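PDB 1Y9W: acetyltransferase from Bacillus cereus, which probably transfers an acyl group, most likely acetyl, from a donor to an acceptor substrate. Local coordinates for residues L29-L42 against G53-H65. Sequence-based numbering, arbitrary orientation.
Sequences LTDEVKQPMEEVSL and GGVTGTMYFYHLH
Glu38 to Leu42 pairs with Val55 to Met59 as the antiparallel hairpin of a GNAT-fold sheet, and the loop before it, 29-37, wraps the tight turn at Phe61 and Tyr62. Three hydrogen-bonded pairs, Glu38 with Met59, Val40 with Gly57 and Leu42 with Val55, lock the register; the straightest bond runs from Val40 N to Gly57 O (2.9 Å). Between them Glu39 faces Thr58 and Ser41 faces Thr56, their side chains on one side of the sheet, where Ser41 CB meets Thr56 CG2 at 3.6 Å.

On the other side, Val40, Leu42 and Leu64 pack against helix 80-94. Gly57 presents only backbone here, and Val40 CG1 lies over its carbonyl. The Met59 chain bends at its thioether (chi3 -83°), bringing CE against Val40 CB and beside the carboxylate of Glu38, 3.9 Å from CD. That carboxylate also forms a salt bridge with Lys95.

At the turn, Gln35 lies across one face of the Tyr62 ring, the amide plane tilted 26° from it, although CB is modelled too close to the ring for the details to be trusted. With CG anti to the backbone N (chi1 167°), the extended chain carries OE1 inward to the turn's backbone, 2.9 Å from Tyr62 N. Glu32 O approaches the same ring at its edge, near CE2. A water bridges Gln35 O and Phe61 N.

Pro128 of the second subunit packs on Val33 and Phe61 at the turn; at the opposite end of the ladder Leu42 pairs with a strand of that subunit, continuing the sheet across the dimer. Leu29 meets the Phe61 side chain at about a right angle, its CD1 resting 3.6 Å from CZ.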
# COMPACT_ATOMS: atom_id res chain seq x y z
N LEU A 29 3.34 12.03 -16.39
CA LEU A 29 3.79 10.72 -16.86
C LEU A 29 3.29 10.47 -18.27
O LEU A 29 2.25 11.00 -18.67
CB LEU A 29 3.28 9.61 -15.94
CG LEU A 29 3.85 9.55 -14.53
CD1 LEU A 29 3.21 8.42 -13.76
CD2 LEU A 29 5.36 9.38 -14.61
N THR A 30 4.04 9.67 -19.02
CA THR A 30 3.67 9.35 -20.39
C THR A 30 2.67 8.19 -20.43
O THR A 30 2.56 7.41 -19.48
CB THR A 30 4.91 9.00 -21.23
OG1 THR A 30 5.61 7.90 -20.63
CG2 THR A 30 5.84 10.21 -21.32
N ASP A 31 1.94 8.09 -21.54
CA ASP A 31 0.93 7.05 -21.71
C ASP A 31 1.54 5.66 -21.70
O ASP A 31 0.87 4.68 -21.39
CB ASP A 31 0.17 7.28 -23.02
CG ASP A 31 -0.31 8.71 -23.17
OD1 ASP A 31 -0.66 9.34 -22.15
OD2 ASP A 31 -0.35 9.20 -24.32
N GLU A 32 2.82 5.60 -22.03
CA GLU A 32 3.54 4.34 -22.06
C GLU A 32 3.41 3.55 -20.74
O GLU A 32 3.39 2.32 -20.76
CB GLU A 32 5.00 4.62 -22.37
CG GLU A 32 5.92 3.43 -22.27
CD GLU A 32 7.37 3.84 -22.18
OE1 GLU A 32 7.71 4.62 -21.26
OE2 GLU A 32 8.18 3.37 -23.01
N VAL A 33 3.35 4.24 -19.61
CA VAL A 33 3.25 3.56 -18.32
C VAL A 33 1.83 3.54 -17.77
O VAL A 33 1.56 2.92 -16.74
CB VAL A 33 4.17 4.22 -17.25
CG1 VAL A 33 5.61 4.19 -17.70
CG2 VAL A 33 3.73 5.65 -16.99
N LYS A 34 0.92 4.21 -18.48
CA LYS A 34 -0.46 4.30 -18.03
C LYS A 34 -1.37 3.10 -18.32
O LYS A 34 -2.38 3.20 -19.03
CB LYS A 34 -1.09 5.59 -18.57
CG LYS A 34 -0.41 6.85 -18.03
CD LYS A 34 -1.05 8.14 -18.53
CE LYS A 34 -0.23 9.34 -18.09
NZ LYS A 34 -0.81 10.62 -18.55
N GLN A 35 -1.00 1.95 -17.75
CA GLN A 35 -1.80 0.75 -17.88
C GLN A 35 -3.09 1.05 -17.14
O GLN A 35 -3.07 1.49 -15.99
CB GLN A 35 -1.10 -0.43 -17.21
CG GLN A 35 -1.99 -1.66 -17.03
CD GLN A 35 -1.34 -2.75 -16.18
OE1 GLN A 35 -0.68 -2.46 -15.19
NE2 GLN A 35 -1.54 -4.00 -16.57
N PRO A 36 -4.25 0.85 -17.79
CA PRO A 36 -5.51 1.13 -17.09
C PRO A 36 -5.61 0.26 -15.82
O PRO A 36 -5.46 -0.96 -15.89
CB PRO A 36 -6.57 0.80 -18.14
CG PRO A 36 -5.87 -0.22 -19.02
CD PRO A 36 -4.50 0.35 -19.15
N MET A 37 -5.86 0.90 -14.68
CA MET A 37 -5.94 0.15 -13.42
C MET A 37 -6.93 -0.99 -13.48
O MET A 37 -8.00 -0.88 -14.09
CB MET A 37 -6.28 1.07 -12.25
CG MET A 37 -6.11 0.37 -10.90
SD MET A 37 -6.27 1.46 -9.47
CE MET A 37 -7.99 1.11 -9.02
N GLU A 38 -6.57 -2.09 -12.84
CA GLU A 38 -7.43 -3.26 -12.85
C GLU A 38 -7.14 -4.19 -11.67
O GLU A 38 -5.99 -4.46 -11.33
CB GLU A 38 -7.23 -4.02 -14.16
CG GLU A 38 -8.03 -5.30 -14.24
CD GLU A 38 -7.75 -6.08 -15.50
OE1 GLU A 38 -8.26 -7.21 -15.62
OE2 GLU A 38 -7.01 -5.58 -16.37
N GLU A 39 -8.21 -4.65 -11.04
CA GLU A 39 -8.11 -5.58 -9.92
C GLU A 39 -8.22 -6.98 -10.50
O GLU A 39 -8.94 -7.21 -11.47
CB GLU A 39 -9.24 -5.36 -8.92
CG GLU A 39 -9.07 -4.15 -8.01
CD GLU A 39 -10.28 -3.93 -7.12
OE1 GLU A 39 -11.36 -3.57 -7.64
OE2 GLU A 39 -10.16 -4.14 -5.89
N VAL A 40 -7.50 -7.93 -9.91
CA VAL A 40 -7.54 -9.30 -10.37
C VAL A 40 -7.55 -10.22 -9.16
O VAL A 40 -6.92 -9.92 -8.14
CB VAL A 40 -6.31 -9.63 -11.23
CG1 VAL A 40 -5.05 -9.34 -10.46
CG2 VAL A 40 -6.35 -11.09 -11.65
N SER A 41 -8.29 -11.32 -9.25
CA SER A 41 -8.34 -12.26 -8.14
C SER A 41 -8.68 -13.65 -8.64
O SER A 41 -9.46 -13.82 -9.58
CB SER A 41 -9.37 -11.83 -7.09
OG SER A 41 -10.68 -12.16 -7.47
N LEU A 42 -8.08 -14.64 -8.00
CA LEU A 42 -8.31 -16.03 -8.35
C LEU A 42 -8.73 -16.77 -7.09
O LEU A 42 -8.25 -16.47 -6.00
CB LEU A 42 -7.03 -16.67 -8.89
CG LEU A 42 -6.52 -16.15 -10.24
CD1 LEU A 42 -5.32 -16.97 -10.67
CD2 LEU A 42 -7.62 -16.26 -11.28
N GLY A 53 -8.99 -21.42 -1.09
CA GLY A 53 -7.85 -20.55 -1.20
C GLY A 53 -8.11 -19.46 -2.22
O GLY A 53 -9.04 -19.58 -3.02
N GLY A 54 -7.31 -18.41 -2.20
CA GLY A 54 -7.49 -17.33 -3.16
C GLY A 54 -6.37 -16.32 -3.10
O GLY A 54 -5.56 -16.32 -2.16
N VAL A 55 -6.31 -15.46 -4.11
CA VAL A 55 -5.29 -14.42 -4.17
C VAL A 55 -5.90 -13.23 -4.89
O VAL A 55 -6.65 -13.39 -5.85
CB VAL A 55 -4.03 -14.92 -4.95
CG1 VAL A 55 -4.41 -15.28 -6.38
CG2 VAL A 55 -2.94 -13.85 -4.91
N THR A 56 -5.59 -12.03 -4.41
CA THR A 56 -6.10 -10.81 -5.04
C THR A 56 -4.96 -9.82 -5.19
O THR A 56 -4.03 -9.80 -4.38
CB THR A 56 -7.22 -10.15 -4.19
OG1 THR A 56 -6.63 -9.51 -3.04
CG2 THR A 56 -8.23 -11.19 -3.71
N GLY A 57 -5.03 -9.01 -6.24
CA GLY A 57 -4.00 -8.02 -6.49
C GLY A 57 -4.57 -6.94 -7.38
O GLY A 57 -5.71 -7.05 -7.83
N THR A 58 -3.80 -5.88 -7.61
CA THR A 58 -4.26 -4.80 -8.48
C THR A 58 -3.10 -4.45 -9.41
O THR A 58 -1.93 -4.50 -9.01
CB THR A 58 -4.67 -3.53 -7.70
OG1 THR A 58 -3.50 -2.76 -7.41
CG2 THR A 58 -5.37 -3.88 -6.38
N MET A 59 -3.45 -4.13 -10.65
CA MET A 59 -2.45 -3.79 -11.66
C MET A 59 -2.54 -2.32 -12.10
O MET A 59 -3.62 -1.73 -12.15
CB MET A 59 -2.62 -4.68 -12.90
CG MET A 59 -2.38 -6.16 -12.67
SD MET A 59 -2.55 -7.12 -14.19
CE MET A 59 -4.32 -7.30 -14.17
N TYR A 60 -1.38 -1.76 -12.42
CA TYR A 60 -1.27 -0.39 -12.91
C TYR A 60 0.21 -0.09 -13.11
O TYR A 60 1.05 -0.77 -12.52
CB TYR A 60 -1.92 0.62 -11.96
CG TYR A 60 -1.33 0.70 -10.57
CD1 TYR A 60 -1.87 -0.03 -9.52
CD2 TYR A 60 -0.26 1.55 -10.30
CE1 TYR A 60 -1.36 0.10 -8.23
CE2 TYR A 60 0.26 1.68 -9.02
CZ TYR A 60 -0.30 0.96 -7.99
OH TYR A 60 0.20 1.12 -6.73
N PHE A 61 0.54 0.90 -13.93
CA PHE A 61 1.95 1.22 -14.20
C PHE A 61 2.62 -0.02 -14.74
O PHE A 61 3.85 -0.15 -14.72
CB PHE A 61 2.66 1.65 -12.92
CG PHE A 61 2.36 3.04 -12.49
CD1 PHE A 61 1.64 3.90 -13.33
CD2 PHE A 61 2.84 3.53 -11.28
CE1 PHE A 61 1.41 5.21 -12.96
CE2 PHE A 61 2.61 4.85 -10.91
CZ PHE A 61 1.90 5.70 -11.75
N TYR A 62 1.79 -0.94 -15.23
CA TYR A 62 2.25 -2.21 -15.77
C TYR A 62 3.01 -3.07 -14.77
O TYR A 62 4.11 -3.56 -15.04
CB TYR A 62 3.07 -1.99 -17.05
CG TYR A 62 2.17 -1.62 -18.21
CD1 TYR A 62 1.21 -2.51 -18.68
CD2 TYR A 62 2.25 -0.35 -18.79
CE1 TYR A 62 0.33 -2.14 -19.70
CE2 TYR A 62 1.37 0.03 -19.81
CZ TYR A 62 0.42 -0.87 -20.26
OH TYR A 62 -0.44 -0.49 -21.27
N HIS A 63 2.39 -3.25 -13.61
CA HIS A 63 2.96 -4.09 -12.57
C HIS A 63 1.80 -4.67 -11.77
O HIS A 63 0.70 -4.10 -11.75
CB HIS A 63 3.88 -3.29 -11.64
CG HIS A 63 3.19 -2.74 -10.43
ND1 HIS A 63 3.52 -3.13 -9.15
CD2 HIS A 63 2.20 -1.83 -10.30
CE1 HIS A 63 2.75 -2.48 -8.28
NE2 HIS A 63 1.95 -1.69 -8.96
N LEU A 64 2.05 -5.80 -11.13
CA LEU A 64 1.05 -6.44 -10.29
C LEU A 64 1.46 -6.36 -8.82
O LEU A 64 2.57 -6.73 -8.45
CB LEU A 64 0.90 -7.91 -10.67
CG LEU A 64 0.10 -8.72 -9.64
CD1 LEU A 64 -1.33 -8.22 -9.58
CD2 LEU A 64 0.15 -10.20 -9.98
N HIS A 65 0.57 -5.85 -7.98
CA HIS A 65 0.87 -5.82 -6.56
C HIS A 65 -0.08 -6.82 -5.95
O HIS A 65 -1.30 -6.69 -6.11
CB HIS A 65 0.63 -4.44 -5.94
CG HIS A 65 0.87 -4.41 -4.46
ND1 HIS A 65 -0.09 -4.81 -3.55
CD2 HIS A 65 1.98 -4.12 -3.75
CE1 HIS A 65 0.43 -4.77 -2.33
NE2 HIS A 65 1.68 -4.36 -2.42
O HOH W 1 -0.71 2.68 -22.57
O HOH W 2 -1.61 3.15 -14.52